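Local coordinates for uncharacterized protein (Clostridium leptum, PDB 4PW1), which is of unknown function but matches the DUF6836 family twice and folds into an antiparallel beta sheet surrounded by alpha helices, at residues 33-36 and 37-40; 131-134 and 135-139; 237-240 and 241-244. All blocks are in the same frame, centred on the assembly; numbering follows the deposited sequence. Where two conformers were deposited one is given.

Interaction 1: 33-36 and 37-40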
loop_
_atom_site.group_PDB
_atom_site.type_symbol
_atom_site.label_atom_id
_atom_site.label_comp_id
_atom_site.label_asym_id
_atom_site.label_seq_id
_atom_site.Cartn_x
_atom_site.Cartn_y
_atom_site.Cartn_z
ATOM N N LEU B 33 6.530 -1.263 9.467
ATOM C CA LEU B 33 7.756 -1.327 10.262
ATOM C C LEU B 33 8.087 -2.741 10.678
ATOM O O LEU B 33 9.104 -2.962 11.289
ATOM C CB LEU B 33 7.610 -0.450 11.496
ATOM C CG LEU B 33 7.319 1.024 11.183
ATOM C CD1 LEU B 33 7.097 1.790 12.471
ATOM C CD2 LEU B 33 8.451 1.679 10.388
ATOM N N TYR B 34 7.223 -3.701 10.339
ATOM C CA TYR B 34 7.406 -5.093 10.698
ATOM C C TYR B 34 8.512 -5.678 9.816
ATOM O O TYR B 34 8.487 -5.492 8.586
ATOM C CB TYR B 34 6.108 -5.838 10.455
ATOM C CG TYR B 34 6.141 -7.297 10.769
ATOM C CD1 TYR B 34 5.922 -7.748 12.073
ATOM C CD2 TYR B 34 6.415 -8.239 9.774
ATOM C CE1 TYR B 34 5.980 -9.078 12.369
ATOM C CE2 TYR B 34 6.451 -9.568 10.067
ATOM C CZ TYR B 34 6.241 -9.976 11.368
ATOM O OH TYR B 34 6.301 -11.312 11.687
ATOM N N THR B 35 9.497 -6.325 10.431
ATOM C CA THR B 35 10.656 -6.826 9.702
ATOM C C THR B 35 10.659 -8.331 9.638
ATOM O O THR B 35 11.373 -8.878 8.862
ATOM C CB THR B 35 11.994 -6.420 10.360
ATOM O OG1 THR B 35 12.100 -7.052 11.643
ATOM C CG2 THR B 35 12.091 -4.917 10.527
ATOM N N GLY B 36 9.904 -9.002 10.498
ATOM C CA GLY B 36 10.027 -10.447 10.642
ATOM C C GLY B 36 11.141 -10.916 11.581
ATOM O O GLY B 36 11.276 -12.085 11.778
ATOM N N GLN B 37 11.915 -10.007 12.156
ATOM C CA GLN B 37 12.917 -10.348 13.164
ATOM C C GLN B 37 12.445 -10.149 14.608
ATOM O O GLN B 37 13.214 -10.402 15.556
ATOM C CB GLN B 37 14.160 -9.497 12.918
ATOM C CG GLN B 37 14.688 -9.730 11.499
ATOM C CD GLN B 37 16.073 -9.177 11.284
ATOM O OE1 GLN B 37 16.678 -8.572 12.172
ATOM N NE2 GLN B 37 16.596 -9.402 10.099
ATOM N N GLU B 38 11.198 -9.723 14.783
ATOM C CA GLU B 38 10.674 -9.421 16.108
ATOM C C GLU B 38 10.632 -10.716 16.954
ATOM O O GLU B 38 10.498 -11.798 16.428
ATOM C CB GLU B 38 9.277 -8.802 16.021
ATOM C CG GLU B 38 9.258 -7.444 15.318
ATOM C CD GLU B 38 9.231 -7.509 13.771
ATOM O OE1 GLU B 38 9.148 -8.618 13.169
ATOM O OE2 GLU B 38 9.275 -6.411 13.174
ATOM N N GLN B 39 10.746 -10.580 18.266
ATOM C CA GLN B 39 11.009 -11.702 19.157
ATOM C C GLN B 39 9.867 -11.873 20.151
ATOM O O GLN B 39 9.391 -10.888 20.749
ATOM C CB GLN B 39 12.308 -11.448 19.937
ATOM C CG GLN B 39 13.513 -11.281 19.069
ATOM C CD GLN B 39 13.995 -12.597 18.485
ATOM O OE1 GLN B 39 14.111 -13.589 19.159
ATOM N NE2 GLN B 39 14.315 -12.575 17.202
ATOM N N GLU B 40 9.384 -13.100 20.277
ATOM C CA GLU B 40 8.289 -13.383 21.180
ATOM C C GLU B 40 8.638 -12.925 22.577
ATOM O O GLU B 40 9.704 -13.275 23.109
ATOM C CB GLU B 40 8.016 -14.891 21.293
ATOM C CG GLU B 40 7.254 -15.472 20.153
ATOM C CD GLU B 40 6.686 -16.855 20.482
ATOM O OE1 GLU B 40 6.678 -17.287 21.664
ATOM O OE2 GLU B 40 6.209 -17.490 19.538
HETATM O O HOH W 1 9.917 -4.140 13.667
HETATM O O HOH W 2 8.451 -11.374 13.635
#
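The carboxylate of Glu38 reaches back to Thr35 and Gly36 and pins the loop before strand 39-40, a loop that also holds an ST turn, with Gln37 N bonded to Thr35 OG1 at 3.0 Å. From CB, the Glu38 chain sets CG beside its backbone N and bends sharply at chi2 (82°), which turns CD back toward the loop, 3.6 Å from Thr35 N. The two oxygens then divide the work. OE2 offers its syn lone pair to Thr35 N at 2.8 Å along a nearly straight bond (169°), and receives a weak hydrogen bond from Thr35 OG1. OE1 accepts a weaker, strongly bent bond from Gly36 N. It also lies over one face of the Tyr34 ring, displaced toward the rim and 3.3 Å from CE1, and the carboxylate is only 14° from parallel to the ring. The ring meets Phe82 of strand 80-89 edge-to-face, while Glu38, buried although the loop is at the surface, touches Arg74 and Ser76 of strand 74-76. A water joins OE1 to the phenol, lying 2.9 Å from both Glu38 OE1 and Tyr34 OH.

Interaction 2: 131-134 and 135-139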
loop_
_atom_site.group_PDB
_atom_site.type_symbol
_atom_site.label_atom_id
_atom_site.label_comp_id
_atom_site.label_asym_id
_atom_site.label_seq_id
_atom_site.Cartn_x
_atom_site.Cartn_y
_atom_site.Cartn_z
ATOM N N LYS B 131 -24.004 3.012 2.211
ATOM C CA LYS B 131 -24.416 2.908 3.612
ATOM C C LYS B 131 -23.400 3.659 4.504
ATOM O O LYS B 131 -23.778 4.422 5.422
ATOM C CB LYS B 131 -24.590 1.426 4.009
ATOM C CG LYS B 131 -25.054 1.147 5.451
ATOM C CD LYS B 131 -26.434 1.738 5.798
ATOM C CE LYS B 131 -26.979 1.204 7.129
ATOM N NZ LYS B 131 -25.927 1.136 8.205
ATOM N N LEU B 132 -22.124 3.459 4.224
ATOM C CA LEU B 132 -21.057 4.079 4.988
ATOM C C LEU B 132 -21.145 5.583 4.940
ATOM O O LEU B 132 -21.061 6.261 5.977
ATOM C CB LEU B 132 -19.727 3.582 4.441
ATOM C CG LEU B 132 -18.538 3.415 5.349
ATOM C CD1 LEU B 132 -18.889 2.808 6.694
ATOM C CD2 LEU B 132 -17.519 2.586 4.592
ATOM N N GLN B 133 -21.388 6.123 3.751
ATOM C CA GLN B 133 -21.573 7.563 3.596
ATOM C C GLN B 133 -22.748 8.087 4.419
ATOM O O GLN B 133 -22.646 9.131 5.048
ATOM C CB GLN B 133 -21.766 7.909 2.112
ATOM C CG GLN B 133 -21.879 9.390 1.753
ATOM C CD GLN B 133 -20.577 10.172 1.993
ATOM O OE1 GLN B 133 -19.471 9.627 1.905
ATOM N NE2 GLN B 133 -20.710 11.454 2.308
ATOM N N GLU B 134 -23.856 7.358 4.375
ATOM C CA GLU B 134 -25.061 7.704 5.111
ATOM C C GLU B 134 -24.786 7.647 6.619
ATOM O O GLU B 134 -25.165 8.537 7.351
ATOM C CB GLU B 134 -26.238 6.765 4.721
ATOM C CG GLU B 134 -26.868 7.054 3.355
ATOM C CD GLU B 134 -27.707 5.896 2.785
ATOM O OE1 GLU B 134 -27.867 4.838 3.439
ATOM O OE2 GLU B 134 -28.216 6.047 1.656
ATOM N N ASP B 135 -24.116 6.588 7.071
ATOM C CA ASP B 135 -23.810 6.434 8.501
ATOM C C ASP B 135 -22.916 7.609 8.954
ATOM O O ASP B 135 -23.085 8.143 10.070
ATOM C CB ASP B 135 -23.073 5.115 8.782
ATOM C CG ASP B 135 -23.986 3.886 8.784
ATOM O OD1 ASP B 135 -25.180 3.999 8.555
ATOM O OD2 ASP B 135 -23.476 2.782 9.018
ATOM N N TRP B 136 -21.967 7.978 8.093
ATOM C CA TRP B 136 -21.014 9.028 8.390
ATOM C C TRP B 136 -21.714 10.370 8.547
ATOM O O TRP B 136 -21.383 11.151 9.449
ATOM C CB TRP B 136 -19.920 9.120 7.314
ATOM C CG TRP B 136 -18.822 10.115 7.632
ATOM C CD1 TRP B 136 -18.026 10.110 8.741
ATOM C CD2 TRP B 136 -18.361 11.219 6.832
ATOM N NE1 TRP B 136 -17.137 11.134 8.703
ATOM C CE2 TRP B 136 -17.320 11.843 7.549
ATOM C CE3 TRP B 136 -18.742 11.750 5.598
ATOM C CZ2 TRP B 136 -16.645 12.956 7.073
ATOM C CZ3 TRP B 136 -18.069 12.862 5.116
ATOM C CH2 TRP B 136 -17.030 13.459 5.853
ATOM N N GLU B 137 -22.637 10.656 7.636
ATOM C CA GLU B 137 -23.374 11.912 7.681
ATOM C C GLU B 137 -24.236 11.964 8.926
ATOM O O GLU B 137 -24.344 13.014 9.547
ATOM C CB GLU B 137 -24.190 12.127 6.402
ATOM C CG GLU B 137 -23.272 12.500 5.251
ATOM C CD GLU B 137 -23.939 12.465 3.899
ATOM O OE1 GLU B 137 -25.161 12.713 3.814
ATOM O OE2 GLU B 137 -23.233 12.173 2.914
ATOM N N LYS B 138 -24.827 10.835 9.300
ATOM C CA LYS B 138 -25.604 10.788 10.532
ATOM C C LYS B 138 -24.669 11.075 11.730
ATOM O O LYS B 138 -24.994 11.867 12.600
ATOM C CB LYS B 138 -26.312 9.441 10.680
ATOM C CG LYS B 138 -27.136 9.301 11.958
ATOM C CD LYS B 138 -28.116 10.469 12.152
ATOM C CE LYS B 138 -29.118 10.212 13.269
ATOM N NZ LYS B 138 -28.432 9.929 14.562
ATOM N N PHE B 139 -23.502 10.436 11.748
ATOM C CA PHE B 139 -22.522 10.708 12.781
ATOM C C PHE B 139 -22.146 12.190 12.833
ATOM O O PHE B 139 -22.129 12.777 13.926
ATOM C CB PHE B 139 -21.280 9.826 12.621
ATOM C CG PHE B 139 -20.125 10.223 13.503
ATOM C CD1 PHE B 139 -20.074 9.819 14.826
ATOM C CD2 PHE B 139 -19.099 10.987 13.011
ATOM C CE1 PHE B 139 -19.020 10.183 15.648
ATOM C CE2 PHE B 139 -18.037 11.343 13.817
ATOM C CZ PHE B 139 -17.995 10.944 15.145
#
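Lys131 and Asp135 face each other across one turn of helix 122-141 as an i to i+4 salt bridge, and Gln133 and Glu137 repeat the same spacing through an amide and a carboxylate. In the first pair the lysine chain, with CG anti to the backbone N, bends at chi2 and again at chi4, which brings the ammonium group round to the open end of the carboxylate, close to its plane. Lys131 NZ lies 3.0 Å from Asp135 OD1 and 3.1 Å from Asp135 OD2, so it straddles the carboxylate on the syn sides of both oxygens. This grip belongs to one of two lysine conformers and need not persist. A firmer tie of the aspartate is the hydrogen bond that OD2 accepts from Ala173 N, at the first residue of helix 173-190, by which Asp135 links the two helices.

The second pair meets at an angle, the amide plane of Gln133 and the carboxylate plane of Glu137 standing 68° apart. Gln133 NE2 gives a 2.7 Å hydrogen bond to Glu137 OE2, which lies near the amide plane and accepts through its anti lone pair. Beside this pair stands the Trp136 indole, whose far side is held by the protein: NE1 bonds to Val208 O and the ring packs against Phe174 and, edge-to-face, Phe213. Ordinary helical bonds run beneath the pairs, among them Asp135 N to Lys131 O at 2.7 Å. At the near edge of the indole, and in its plane, Gln133 NE2 comes to 3.8 Å from Trp136 CE3.

Interaction 3: 237-240 and 241-244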
loop_
_atom_site.group_PDB
_atom_site.type_symbol
_atom_site.label_atom_id
_atom_site.label_comp_id
_atom_site.label_asym_id
_atom_site.label_seq_id
_atom_site.Cartn_x
_atom_site.Cartn_y
_atom_site.Cartn_z
ATOM N N ILE B 237 -11.401 -0.200 8.833
ATOM C CA ILE B 237 -11.537 -1.312 7.917
ATOM C C ILE B 237 -12.943 -1.859 7.979
ATOM O O ILE B 237 -13.347 -2.453 9.001
ATOM C CB ILE B 237 -10.551 -2.453 8.284
ATOM C CG1 ILE B 237 -9.128 -1.909 8.312
ATOM C CG2 ILE B 237 -10.691 -3.630 7.334
ATOM C CD1 ILE B 237 -8.146 -2.902 8.884
ATOM N N TYR B 238 -13.694 -1.610 6.913
ATOM C CA TYR B 238 -15.105 -1.959 6.846
ATOM C C TYR B 238 -15.321 -3.217 6.032
ATOM O O TYR B 238 -14.811 -3.321 4.903
ATOM C CB TYR B 238 -15.886 -0.808 6.243
ATOM C CG TYR B 238 -17.392 -0.964 6.255
ATOM C CD1 TYR B 238 -18.128 -0.723 7.422
ATOM C CD2 TYR B 238 -18.097 -1.265 5.091
ATOM C CE1 TYR B 238 -19.499 -0.798 7.428
ATOM C CE2 TYR B 238 -19.484 -1.348 5.099
ATOM C CZ TYR B 238 -20.174 -1.120 6.274
ATOM O OH TYR B 238 -21.544 -1.175 6.300
ATOM N N SER B 239 -16.079 -4.151 6.605
ATOM C CA SER B 239 -16.544 -5.322 5.890
ATOM C C SER B 239 -17.934 -5.062 5.261
ATOM O O SER B 239 -18.910 -4.808 5.981
ATOM C CB SER B 239 -16.650 -6.507 6.815
ATOM O OG SER B 239 -17.404 -7.516 6.192
ATOM N N PRO B 240 -18.029 -5.103 3.920
ATOM C CA PRO B 240 -19.325 -4.962 3.270
ATOM C C PRO B 240 -20.216 -6.191 3.525
ATOM O O PRO B 240 -21.406 -6.071 3.513
ATOM C CB PRO B 240 -18.968 -4.824 1.775
ATOM C CG PRO B 240 -17.679 -5.567 1.654
ATOM C CD PRO B 240 -16.950 -5.232 2.936
ATOM N N ILE B 241 -19.638 -7.345 3.828
ATOM C CA ILE B 241 -20.433 -8.516 4.136
ATOM C C ILE B 241 -21.073 -8.367 5.540
ATOM O O ILE B 241 -22.288 -8.535 5.686
ATOM C CB ILE B 241 -19.571 -9.784 4.081
ATOM C CG1 ILE B 241 -18.869 -9.904 2.705
ATOM C CG2 ILE B 241 -20.416 -10.998 4.388
ATOM C CD1 ILE B 241 -19.804 -9.811 1.518
ATOM N N GLU B 242 -20.263 -8.039 6.549
ATOM C CA GLU B 242 -20.765 -7.865 7.918
ATOM C C GLU B 242 -21.424 -6.536 8.168
ATOM O O GLU B 242 -22.076 -6.365 9.182
ATOM C CB GLU B 242 -19.663 -8.077 8.952
ATOM C CG GLU B 242 -18.954 -9.420 8.781
ATOM C CD GLU B 242 -18.068 -9.816 9.978
ATOM O OE1 GLU B 242 -18.106 -9.129 11.032
ATOM O OE2 GLU B 242 -17.292 -10.782 9.846
ATOM N N GLU B 243 -21.244 -5.584 7.263
ATOM C CA GLU B 243 -21.748 -4.224 7.448
ATOM C C GLU B 243 -21.287 -3.603 8.779
ATOM O O GLU B 243 -22.054 -2.978 9.500
ATOM C CB GLU B 243 -23.262 -4.195 7.303
ATOM C CG GLU B 243 -23.706 -4.680 5.921
ATOM C CD GLU B 243 -25.125 -4.238 5.596
ATOM O OE1 GLU B 243 -26.061 -4.854 6.121
ATOM O OE2 GLU B 243 -25.289 -3.230 4.877
ATOM N N ARG B 244 -20.004 -3.749 9.065
ATOM C CA ARG B 244 -19.434 -3.096 10.214
ATOM C C ARG B 244 -17.933 -2.963 10.069
ATOM O O ARG B 244 -17.315 -3.598 9.194
ATOM C CB ARG B 244 -19.749 -3.889 11.478
ATOM C CG ARG B 244 -19.219 -5.296 11.469
ATOM C CD ARG B 244 -18.856 -5.660 12.893
ATOM N NE ARG B 244 -18.295 -6.978 12.968
ATOM C CZ ARG B 244 -17.522 -7.426 13.963
ATOM N NH1 ARG B 244 -17.222 -6.655 15.007
ATOM N NH2 ARG B 244 -17.029 -8.665 13.893
#
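Ser239 and Arg244 form the last hydrogen-bonded pair of an antiparallel beta hairpin, and with Glu243 they make a G1 beta bulge where the turn hands over to strand 244-251. Among the backbone bonds, Ser239 N donates to Arg244 O at 2.9 Å in a nearly straight line. Ser239 O is shared by two weak donors, Glu243 N at 2.8 Å and Arg244 N at 3.4 Å. Glu243 and Arg244 both stand opposite the single residue Ser239, which makes the bulge, and Glu243 takes the left-handed helical backbone conformation (phi 54°, psi 46°) expected at its first position.

One side-chain to backbone bond spans the turn: Ser239 OG, anti to its own N, accepts from Glu242 N at 2.9 Å and 173°.

Charge pairing links the turn to the returning strand. Arg244 approaches Glu242 side-on, with NE and NH2 both directed at the single oxygen OE1, which lies in the guanidinium plane; Arg244 NE is 2.9 Å from Glu242 OE1. Arg244 NH2 has a further partner in Gly58 O.

Packing supplies the rest. The Tyr238 ring runs beside the backbone of Glu243 and Arg244, its CE1 3.4 Å from Arg244 N. Its hydroxyl oxygen, 3.3 Å from Glu243 CA, is buried with no hydrogen-bonding partner in the model.

The hairpin joins strand 233-239 to strand 244-251. Tyr238 and Pro240 rest on helix 122-141 at Ala128, Ile241 leans on Glu117 and Ala120 of a loop, and Glu242 and Arg244 reach Asn114 and Tyr112 of strand 106-114.

Interactions 2 and 3 are partly buried neighbours, their centres about 14 Å apart, and they meet directly: Leu132 CD1 of the helix lies 3.7 Å from Tyr238 CD1 of the hairpin. Interaction 1 is a surface contact across the chain's centre from both, about 37 Å and 29 Å away between centres. It shares the sheet with interaction 3, but sits at strand 39-40, one of the two outermost strands, whereas the hairpin joins two inner strands. The chemistry changes with place. In 33-40 a buried acid accepts from backbone N-H groups and lies over a tyrosine ring; in 131-139 regular helical spacing sets up side-chain pairs; in 237-244 backbone bonds dominate, with one arginine-glutamate pair beside them.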